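Local coordinates for protein putative NADPH:quinone reductase (Bacillus thuringiensis, PDB 3GMS) that probably catalyses the NADPH-dependent reduction of quinones, as a putative quinone reductase of the zinc-binding dehydrogenase family, at residues A132-C136 with T137-N141; G158-F161 with A162-S165; K180-E183 with E184-L188; H286-R289 with L290-E294. All coordinates share one frame; numbering follows the deposited sequence. Where two conformers were deposited one is given.

Contact 1: A132-C136 with T137-N141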
loop_
_atom_site.group_PDB
_atom_site.type_symbol
_atom_site.label_atom_id
_atom_site.label_comp_id
_atom_site.label_asym_id
_atom_site.label_seq_id
_atom_site.Cartn_x
_atom_site.Cartn_y
_atom_site.Cartn_z
ATOM N N ALA A 132 -6.505 0.224 2.187
ATOM C CA ALA A 132 -7.665 -0.654 2.230
ATOM C C ALA A 132 -8.673 -0.159 3.301
ATOM O O ALA A 132 -9.868 -0.068 3.022
ATOM C CB ALA A 132 -7.242 -2.130 2.486
ATOM N N TRP A 133 -8.182 0.193 4.488
ATOM C CA TRP A 133 -9.037 0.633 5.600
ATOM C C TRP A 133 -9.785 1.934 5.304
ATOM O O TRP A 133 -11.006 2.046 5.560
ATOM C CB TRP A 133 -8.216 0.852 6.860
ATOM C CG TRP A 133 -9.067 1.368 8.027
ATOM C CD1 TRP A 133 -9.103 2.642 8.507
ATOM C CD2 TRP A 133 -9.975 0.610 8.824
ATOM N NE1 TRP A 133 -9.970 2.721 9.586
ATOM C CE2 TRP A 133 -10.528 1.491 9.788
ATOM C CE3 TRP A 133 -10.361 -0.736 8.837
ATOM C CZ2 TRP A 133 -11.473 1.071 10.749
ATOM C CZ3 TRP A 133 -11.295 -1.160 9.804
ATOM C CH2 TRP A 133 -11.836 -0.245 10.744
ATOM N N VAL A 134 -9.029 2.924 4.840
ATOM C CA VAL A 134 -9.593 4.223 4.489
ATOM C C VAL A 134 -10.630 4.162 3.339
ATOM O O VAL A 134 -11.720 4.714 3.474
ATOM C CB VAL A 134 -8.507 5.306 4.307
ATOM C CG1 VAL A 134 -9.117 6.612 3.811
ATOM C CG2 VAL A 134 -7.810 5.581 5.648
ATOM N N THR A 135 -10.280 3.508 2.232
ATOM C CA THR A 135 -11.209 3.389 1.089
ATOM C C THR A 135 -12.506 2.697 1.547
ATOM O O THR A 135 -13.609 3.175 1.231
ATOM C CB THR A 135 -10.568 2.694 -0.160
ATOM O OG1 THR A 135 -10.031 1.417 0.225
ATOM C CG2 THR A 135 -9.401 3.571 -0.776
ATOM N N CYS A 136 -12.391 1.620 2.339
ATOM C CA CYS A 136 -13.577 0.925 2.880
ATOM C C CYS A 136 -14.399 1.771 3.868
ATOM O O CYS A 136 -15.628 1.807 3.782
ATOM C CB CYS A 136 -13.216 -0.429 3.539
ATOM S SG CYS A 136 -12.743 -1.703 2.318
ATOM N N THR A 137 -13.751 2.462 4.784
ATOM C CA THR A 137 -14.510 3.039 5.878
ATOM C C THR A 137 -14.853 4.506 5.679
ATOM O O THR A 137 -15.765 5.030 6.351
ATOM C CB THR A 137 -13.805 2.852 7.220
ATOM O OG1 THR A 137 -12.529 3.526 7.235
ATOM C CG2 THR A 137 -13.635 1.343 7.524
ATOM N N GLU A 138 -14.109 5.173 4.798
ATOM C CA GLU A 138 -14.275 6.608 4.621
ATOM C C GLU A 138 -14.655 6.971 3.219
ATOM O O GLU A 138 -15.708 7.599 3.011
ATOM C CB GLU A 138 -13.027 7.364 5.099
ATOM C CG GLU A 138 -12.816 7.226 6.584
ATOM C CD GLU A 138 -11.804 8.219 7.148
ATOM O OE1 GLU A 138 -11.467 9.231 6.473
ATOM O OE2 GLU A 138 -11.351 7.973 8.285
ATOM N N THR A 139 -13.836 6.584 2.243
ATOM C CA THR A 139 -14.015 7.065 0.887
ATOM C C THR A 139 -15.273 6.438 0.271
ATOM O O THR A 139 -16.094 7.123 -0.350
ATOM C CB THR A 139 -12.799 6.722 0.002
ATOM O OG1 THR A 139 -11.569 6.852 0.775
ATOM C CG2 THR A 139 -12.800 7.632 -1.231
ATOM N N LEU A 140 -15.437 5.143 0.484
ATOM C CA LEU A 140 -16.658 4.462 0.046
ATOM C C LEU A 140 -17.689 4.362 1.168
ATOM O O LEU A 140 -18.881 4.217 0.889
ATOM C CB LEU A 140 -16.357 3.070 -0.505
ATOM C CG LEU A 140 -15.429 2.935 -1.710
ATOM C CD1 LEU A 140 -15.109 1.446 -1.908
ATOM C CD2 LEU A 140 -16.013 3.533 -3.002
ATOM N N ASN A 141 -17.231 4.438 2.413
ATOM C CA ASN A 141 -18.065 4.252 3.592
ATOM C C ASN A 141 -19.060 3.097 3.410
ATOM O O ASN A 141 -20.293 3.303 3.425
ATOM C CB ASN A 141 -18.817 5.539 3.928
ATOM C CG ASN A 141 -19.533 5.453 5.243
ATOM O OD1 ASN A 141 -19.225 4.599 6.085
ATOM N ND2 ASN A 141 -20.509 6.336 5.439
#
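T137 lies against the indole of W133 one turn along helix 127-139, where the regular alpha-helix widens into a pi-type turn over 137-139. The packing is a CH-pi contact: methyl CG2 of T137 sits almost squarely over one face of the indole, 3.7 Å from the centroid of the W133 six-membered ring. A beta-branched threonine suits this place because its second branch is polar and can turn back to the helix. With chi1 at 62°, OG1 stands between the backbone N and the carbonyl carbon of T137 and donates to the O of W133 at 2.7 Å.

The backbone bonds record the widening. V134 O accepts from E138 N and also from T139 N, whose hydrogen bond, at 3.1 Å, is of the i to i+5 kind; L140 N reaches T135 O in the same spacing at 2.8 Å. The carboxylate of E138 finds its partners outside the turn: OE2 forms a salt bridge with K279, and OE1 takes a hydrogen bond from NE1 of W271. At W133 O two donors of T137 converge from opposite faces of the carbonyl plane, OG1 standing 39° out of it and the amide N tilted 24° the other way.

Contact 2: G158-F161 with A162-S165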
loop_
_atom_site.group_PDB
_atom_site.type_symbol
_atom_site.label_atom_id
_atom_site.label_comp_id
_atom_site.label_asym_id
_atom_site.label_seq_id
_atom_site.Cartn_x
_atom_site.Cartn_y
_atom_site.Cartn_z
ATOM N N GLY A 158 -5.362 -6.672 -2.228
ATOM C CA GLY A 158 -6.498 -7.581 -2.490
ATOM C C GLY A 158 -6.777 -8.536 -1.338
ATOM O O GLY A 158 -7.921 -8.766 -0.965
ATOM N N HIS A 159 -5.720 -9.127 -0.788
ATOM C CA HIS A 159 -5.842 -10.025 0.352
ATOM C C HIS A 159 -6.353 -9.289 1.570
ATOM O O HIS A 159 -7.023 -9.861 2.406
ATOM C CB HIS A 159 -4.473 -10.593 0.707
ATOM C CG HIS A 159 -4.014 -11.662 -0.217
ATOM N ND1 HIS A 159 -3.892 -11.478 -1.574
ATOM C CD2 HIS A 159 -3.585 -12.921 0.032
ATOM C CE1 HIS A 159 -3.466 -12.594 -2.135
ATOM N NE2 HIS A 159 -3.277 -13.487 -1.183
ATOM N N LEU A 160 -6.046 -8.002 1.670
ATOM C CA LEU A 160 -6.565 -7.222 2.781
ATOM C C LEU A 160 -8.060 -6.892 2.623
ATOM O O LEU A 160 -8.825 -6.937 3.602
ATOM C CB LEU A 160 -5.728 -5.948 3.016
ATOM C CG LEU A 160 -4.231 -6.217 3.239
ATOM C CD1 LEU A 160 -3.493 -4.926 3.493
ATOM C CD2 LEU A 160 -3.979 -7.189 4.368
ATOM N N PHE A 161 -8.469 -6.548 1.410
ATOM C CA PHE A 161 -9.892 -6.289 1.168
ATOM C C PHE A 161 -10.739 -7.529 1.538
ATOM O O PHE A 161 -11.824 -7.408 2.112
ATOM C CB PHE A 161 -10.113 -5.877 -0.287
ATOM C CG PHE A 161 -9.747 -4.433 -0.580
ATOM C CD1 PHE A 161 -10.426 -3.378 0.039
ATOM C CD2 PHE A 161 -8.751 -4.137 -1.494
ATOM C CE1 PHE A 161 -10.076 -2.035 -0.244
ATOM C CE2 PHE A 161 -8.413 -2.797 -1.785
ATOM C CZ PHE A 161 -9.098 -1.738 -1.151
ATOM N N ALA A 162 -10.206 -8.718 1.240
ATOM C CA ALA A 162 -10.904 -9.979 1.576
ATOM C C ALA A 162 -11.120 -10.073 3.070
ATOM O O ALA A 162 -12.221 -10.367 3.545
ATOM C CB ALA A 162 -10.140 -11.187 1.053
ATOM N N GLN A 163 -10.080 -9.777 3.848
ATOM C CA GLN A 163 -10.239 -9.784 5.288
ATOM C C GLN A 163 -11.143 -8.678 5.817
ATOM O O GLN A 163 -11.952 -8.911 6.733
ATOM C CB GLN A 163 -8.854 -9.699 5.965
ATOM C CG GLN A 163 -7.973 -10.916 5.653
ATOM C CD GLN A 163 -6.546 -10.690 6.134
ATOM O OE1 GLN A 163 -6.274 -10.807 7.314
ATOM N NE2 GLN A 163 -5.637 -10.349 5.205
ATOM N N LEU A 164 -10.982 -7.457 5.302
ATOM C CA LEU A 164 -11.874 -6.367 5.701
ATOM C C LEU A 164 -13.367 -6.664 5.417
ATOM O O LEU A 164 -14.242 -6.195 6.156
ATOM C CB LEU A 164 -11.464 -5.061 5.029
ATOM C CG LEU A 164 -10.189 -4.465 5.649
ATOM C CD1 LEU A 164 -9.722 -3.308 4.759
ATOM C CD2 LEU A 164 -10.403 -3.977 7.078
ATOM N N SER A 165 -13.647 -7.451 4.386
ATOM C CA SER A 165 -15.065 -7.799 4.147
ATOM C C SER A 165 -15.684 -8.537 5.363
ATOM O O SER A 165 -16.861 -8.349 5.683
ATOM C CB SER A 165 -15.247 -8.570 2.847
ATOM O OG SER A 165 -14.833 -9.925 2.950
#
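Q163 brings its amide to the preceding turn of helix 156-168, so that NE2 donates to the backbone O of H159 at 3.2 Å. CG follows the usual helical course beside the backbone N of Q163, the chain runs extended from there, and chi3 of 78° turns NE2 to the O of H159. The bond is straight at the hydrogen, 164°, and O of H159 lies close to the amide plane of Q163, yet seen from the acceptor the donor stands 57° above the carbonyl plane. The same oxygen takes a weak bond from the backbone N of Q163. A glutamine suits this buried place because it can donate and accept together: OE1 receives the backbone N of R297.

L160 passes obliquely beside the amide, its methyl CD2 3.7 Å from NE2 of Q163, and thus lays a hydrocarbon surface against the polar group. The F161 ring packs on T135 and C136 of helix 127-139. On another flank S165 turns OG back to the O of A162, 2.7 Å away, which lets a small polar residue be buried beside L172. A small A162 likewise fits against L172 and L188. These buried flanks belong to the helix of a right-handed beta-alpha-beta crossover between parallel strands 147-150 and 171-176, the unit from which a Rossmann-type dinucleotide-binding domain is built.

Contact 3: K180-E183 with E184-L188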
loop_
_atom_site.group_PDB
_atom_site.type_symbol
_atom_site.label_atom_id
_atom_site.label_comp_id
_atom_site.label_asym_id
_atom_site.label_seq_id
_atom_site.Cartn_x
_atom_site.Cartn_y
_atom_site.Cartn_z
ATOM N N LYS A 180 -4.279 -18.063 -9.389
ATOM C CA LYS A 180 -3.130 -18.210 -8.468
ATOM C C LYS A 180 -3.420 -17.873 -7.014
ATOM O O LYS A 180 -2.834 -18.479 -6.107
ATOM C CB LYS A 180 -1.933 -17.406 -8.953
ATOM C CG LYS A 180 -0.994 -18.226 -9.788
ATOM C CD LYS A 180 -0.547 -17.465 -10.990
ATOM C CE LYS A 180 -0.043 -18.448 -12.038
ATOM N NZ LYS A 180 0.466 -17.718 -13.210
ATOM N N HIS A 181 -4.333 -16.936 -6.783
ATOM C CA HIS A 181 -4.666 -16.536 -5.419
ATOM C C HIS A 181 -6.064 -16.941 -4.950
ATOM O O HIS A 181 -6.478 -16.581 -3.857
ATOM C CB HIS A 181 -4.434 -15.018 -5.241
ATOM C CG HIS A 181 -3.039 -14.579 -5.579
ATOM N ND1 HIS A 181 -2.635 -14.295 -6.869
ATOM C CD2 HIS A 181 -1.957 -14.365 -4.794
ATOM C CE1 HIS A 181 -1.370 -13.919 -6.861
ATOM N NE2 HIS A 181 -0.936 -13.949 -5.612
ATOM N N THR A 182 -6.789 -17.691 -5.778
ATOM C CA THR A 182 -8.198 -17.979 -5.526
ATOM C C THR A 182 -8.425 -18.620 -4.170
ATOM O O THR A 182 -9.244 -18.122 -3.380
ATOM C CB THR A 182 -8.845 -18.809 -6.692
ATOM O OG1 THR A 182 -8.770 -18.049 -7.894
ATOM C CG2 THR A 182 -10.309 -19.111 -6.413
ATOM N N GLU A 183 -7.676 -19.693 -3.878
ATOM C CA GLU A 183 -7.848 -20.402 -2.613
ATOM C C GLU A 183 -7.584 -19.488 -1.427
ATOM O O GLU A 183 -8.383 -19.453 -0.490
ATOM C CB GLU A 183 -6.976 -21.675 -2.534
ATOM C CG GLU A 183 -6.987 -22.362 -1.134
ATOM C CD GLU A 183 -8.331 -23.033 -0.788
ATOM O OE1 GLU A 183 -9.157 -23.223 -1.706
ATOM O OE2 GLU A 183 -8.557 -23.391 0.398
ATOM N N GLU A 184 -6.486 -18.725 -1.497
ATOM C CA GLU A 184 -6.121 -17.832 -0.410
ATOM C C GLU A 184 -7.220 -16.772 -0.217
ATOM O O GLU A 184 -7.683 -16.570 0.905
ATOM C CB GLU A 184 -4.757 -17.187 -0.656
ATOM C CG GLU A 184 -3.591 -18.201 -0.872
ATOM C CD GLU A 184 -3.277 -18.502 -2.353
ATOM O OE1 GLU A 184 -4.133 -19.094 -3.111
ATOM O OE2 GLU A 184 -2.119 -18.178 -2.745
ATOM N N LEU A 185 -7.663 -16.158 -1.318
ATOM C CA LEU A 185 -8.745 -15.139 -1.219
ATOM C C LEU A 185 -10.024 -15.694 -0.594
ATOM O O LEU A 185 -10.598 -15.086 0.329
ATOM C CB LEU A 185 -9.023 -14.479 -2.576
ATOM C CG LEU A 185 -7.891 -13.621 -3.127
ATOM C CD1 LEU A 185 -8.150 -13.270 -4.539
ATOM C CD2 LEU A 185 -7.773 -12.344 -2.216
ATOM N N LEU A 186 -10.480 -16.868 -1.047
ATOM C CA LEU A 186 -11.628 -17.468 -0.383
ATOM C C LEU A 186 -11.429 -17.731 1.113
ATOM O O LEU A 186 -12.306 -17.391 1.904
ATOM C CB LEU A 186 -12.111 -18.752 -1.088
ATOM C CG LEU A 186 -12.486 -18.528 -2.552
ATOM C CD1 LEU A 186 -12.509 -19.861 -3.264
ATOM C CD2 LEU A 186 -13.854 -17.805 -2.663
ATOM N N ARG A 187 -10.279 -18.321 1.486
ATOM C CA ARG A 187 -9.929 -18.544 2.892
ATOM C C ARG A 187 -9.994 -17.288 3.711
ATOM O O ARG A 187 -10.465 -17.304 4.856
ATOM C CB ARG A 187 -8.508 -19.087 3.041
ATOM C CG ARG A 187 -8.400 -20.545 2.808
ATOM C CD ARG A 187 -7.057 -21.080 3.284
ATOM N NE ARG A 187 -6.922 -22.461 2.826
ATOM C CZ ARG A 187 -5.983 -23.316 3.237
ATOM N NH1 ARG A 187 -5.083 -22.938 4.133
ATOM N NH2 ARG A 187 -5.958 -24.556 2.750
ATOM N N LEU A 188 -9.490 -16.205 3.125
ATOM C CA LEU A 188 -9.416 -14.930 3.825
ATOM C C LEU A 188 -10.771 -14.256 3.902
ATOM O O LEU A 188 -10.951 -13.333 4.683
ATOM C CB LEU A 188 -8.375 -13.990 3.177
ATOM C CG LEU A 188 -6.920 -14.446 3.424
ATOM C CD1 LEU A 188 -5.970 -13.756 2.483
ATOM C CD2 LEU A 188 -6.503 -14.208 4.878
#
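E183 and R187, one turn apart on helix 182-188, form a salt bridge along the outer surface: OE2 of E183 accepts from NE of R187 at 3.1 Å, with an N-H...O angle of 165°. The two conformations complement each other. E183 swings CG anti to its own amide nitrogen (chi1 173°) and then bends at chi2, which carries the carboxylate forward over the next turn; R187 runs extended from CG to NE and meets it. OE2 uses its anti lone pair and lies at the guanidinium edge, near the plane, while the carboxylate plane stands almost perpendicular to the guanidinium, 84° away. Long, flexible charged chains suit such an exposed ridge.

E184 is bent differently. Its CG lies beside its backbone nitrogen, and the turn at chi2 brings the carboxylate back over the start of the helix, where OE1 of E184 lies 3.3 Å from O of K180, two acceptors with no bond between them. Its OE2 approaches the H181 ring, though the NE2 of H181 remains 5.2 Å from OE2 of E184, too far for a salt bridge. A positive charge on that histidine, if present, would probably be favoured here.

The apolar pairs are simpler. T182 and L186 run alongside each other, with CG2 of T182 3.9 Å from CD1 of L186. Branched L185 is buried and fills the inner side, reaching A174 and T176 of strand 171-176. T182 and L186 also touch V193 of strand 192-195, and L188 rests on H159 and A162 of helix 156-168; the helix thus packs on strands 171-176 and 192-195 and connects them as a beta-alpha-beta unit.

Contact 4: H286-R289 with L290-E294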
loop_
_atom_site.group_PDB
_atom_site.type_symbol
_atom_site.label_atom_id
_atom_site.label_comp_id
_atom_site.label_asym_id
_atom_site.label_seq_id
_atom_site.Cartn_x
_atom_site.Cartn_y
_atom_site.Cartn_z
ATOM N N HIS A 286 -5.782 1.618 15.499
ATOM C CA HIS A 286 -6.805 0.709 15.116
ATOM C C HIS A 286 -6.345 -0.475 14.288
ATOM O O HIS A 286 -6.745 -1.622 14.565
ATOM C CB HIS A 286 -7.981 1.403 14.407
ATOM C CG HIS A 286 -9.144 0.485 14.238
ATOM N ND1 HIS A 286 -9.878 0.017 15.309
ATOM C CD2 HIS A 286 -9.619 -0.165 13.149
ATOM C CE1 HIS A 286 -10.802 -0.821 14.878
ATOM N NE2 HIS A 286 -10.665 -0.951 13.572
ATOM N N LEU A 287 -5.524 -0.204 13.280
ATOM C CA LEU A 287 -4.960 -1.285 12.458
ATOM C C LEU A 287 -4.108 -2.198 13.338
ATOM O O LEU A 287 -4.198 -3.410 13.211
ATOM C CB LEU A 287 -4.083 -0.703 11.338
ATOM C CG LEU A 287 -4.791 0.139 10.269
ATOM C CD1 LEU A 287 -3.708 0.855 9.437
ATOM C CD2 LEU A 287 -5.597 -0.742 9.393
ATOM N N ILE A 288 -3.330 -1.598 14.248
ATOM C CA ILE A 288 -2.463 -2.375 15.145
ATOM C C ILE A 288 -3.328 -3.328 16.003
ATOM O O ILE A 288 -2.990 -4.504 16.135
ATOM C CB ILE A 288 -1.588 -1.452 15.994
ATOM C CG1 ILE A 288 -0.463 -0.845 15.111
ATOM C CG2 ILE A 288 -1.048 -2.180 17.247
ATOM C CD1 ILE A 288 0.273 0.318 15.802
ATOM N N ARG A 289 -4.439 -2.833 16.560
ATOM C CA ARG A 289 -5.371 -3.714 17.289
ATOM C C ARG A 289 -5.886 -4.862 16.426
ATOM O O ARG A 289 -5.946 -5.998 16.897
ATOM C CB ARG A 289 -6.575 -2.958 17.869
ATOM C CG ARG A 289 -6.233 -1.761 18.695
ATOM C CD ARG A 289 -5.178 -2.007 19.731
ATOM N NE ARG A 289 -5.021 -0.767 20.490
ATOM C CZ ARG A 289 -4.136 0.184 20.216
ATOM N NH1 ARG A 289 -3.245 0.029 19.240
ATOM N NH2 ARG A 289 -4.119 1.282 20.970
ATOM N N LEU A 290 -6.234 -4.573 15.163
ATOM C CA LEU A 290 -6.736 -5.594 14.228
ATOM C C LEU A 290 -5.685 -6.687 13.954
ATOM O O LEU A 290 -6.012 -7.886 13.891
ATOM C CB LEU A 290 -7.198 -4.985 12.904
ATOM C CG LEU A 290 -8.496 -4.158 12.951
ATOM C CD1 LEU A 290 -8.755 -3.471 11.618
ATOM C CD2 LEU A 290 -9.696 -5.016 13.415
ATOM N N VAL A 291 -4.435 -6.268 13.835
ATOM C CA VAL A 291 -3.335 -7.223 13.689
ATOM C C VAL A 291 -3.126 -8.021 14.982
ATOM O O VAL A 291 -3.011 -9.246 14.939
ATOM C CB VAL A 291 -2.030 -6.538 13.251
ATOM C CG1 VAL A 291 -0.854 -7.573 13.168
ATOM C CG2 VAL A 291 -2.224 -5.899 11.882
ATOM N N GLU A 292 -3.104 -7.329 16.120
ATOM C CA GLU A 292 -2.910 -8.005 17.421
ATOM C C GLU A 292 -3.976 -9.064 17.652
ATOM O O GLU A 292 -3.659 -10.156 18.134
ATOM C CB GLU A 292 -2.956 -7.019 18.556
ATOM C CG GLU A 292 -1.704 -6.283 18.780
ATOM C CD GLU A 292 -1.885 -5.162 19.777
ATOM O OE1 GLU A 292 -2.996 -4.576 19.848
ATOM O OE2 GLU A 292 -0.909 -4.858 20.473
ATOM N N ASN A 293 -5.226 -8.744 17.304
ATOM C CA ASN A 293 -6.371 -9.647 17.519
ATOM C C ASN A 293 -6.465 -10.711 16.453
ATOM O O ASN A 293 -7.418 -11.486 16.434
ATOM C CB ASN A 293 -7.698 -8.876 17.541
ATOM C CG ASN A 293 -7.795 -7.910 18.692
ATOM O OD1 ASN A 293 -6.937 -7.891 19.584
ATOM N ND2 ASN A 293 -8.824 -7.056 18.663
ATOM N N GLU A 294 -5.508 -10.723 15.532
ATOM C CA GLU A 294 -5.518 -11.672 14.413
ATOM C C GLU A 294 -6.715 -11.575 13.434
ATOM O O GLU A 294 -7.017 -12.532 12.723
ATOM C CB GLU A 294 -5.289 -13.103 14.938
ATOM C CG GLU A 294 -3.861 -13.267 15.516
ATOM C CD GLU A 294 -3.568 -14.652 16.101
ATOM O OE1 GLU A 294 -4.468 -15.270 16.703
ATOM O OE2 GLU A 294 -2.409 -15.104 15.984
#
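The last turns of helix 277-292 keep regular i to i+4 backbone bonds, from H286 O to L290 N through to R289 O and N293 N, until E294 takes a positive phi and two bonds return to the last turn, a Schellman motif; one of them is E294 N to V291 O, 3.0 Å.

H286 and L290 carry the main apolar contact. CG of the histidine is anti to its backbone nitrogen (chi1 -170°), which lays the ring forward along the helix, and CD1 of L290 meets it obliquely, 3.7 Å from both CD2 and NE2 of H286. Leucine suits the place because it presents methyls on two sides, and it also touches W133 of helix 127-139. L287 packs on the same tryptophan, whose indole meets the H286 ring with the planes about 45° apart.

On the more exposed flank R289 and E292 extend alongside one another. In the conformer given, the arginine bends at chi2, whereas the glutamate is extended beyond CG, and it is the aliphatic CD of R289 that comes up to OE1 of E292, 3.4 Å away. CG2 of I288 comes against the carboxylate carbon of E292, 4.0 Å from its CD. Both I288 and E292 also touch P114.

In that same conformer NE of R289 stays 4.4 Å from OE1 of E292, with the guanidinium and carboxylate planes 58° apart, so the opposite charges probably attract only weakly, short of a salt bridge; the firmer chemistry is the apolar meeting of H286 with L290, where W133 covers L287 and L290.

Overall arrangement
The four contacts follow one another along the chain, each on or at the end of one helix: 127-139, 156-168, 182-188 and 277-292. Contact 2 touches contact 1, whose centre is 12 Å away, through F161 and L164 against A132, W133, T135 and C136, and contact 3, 10 Å away, through H159 and Q163 against H181 and L188. Contact 1 in turn touches contact 4, across W133, with H286, L287 and L290, at a centre distance of 17 Å. Contacts 2 and 3 sit on successive crossover helices of the six-stranded parallel sheet, consistent with a Rossmann-type nucleotide-binding domain; helix 127-139 packs on helix 156-168, and helix 277-292 packs on helix 127-139.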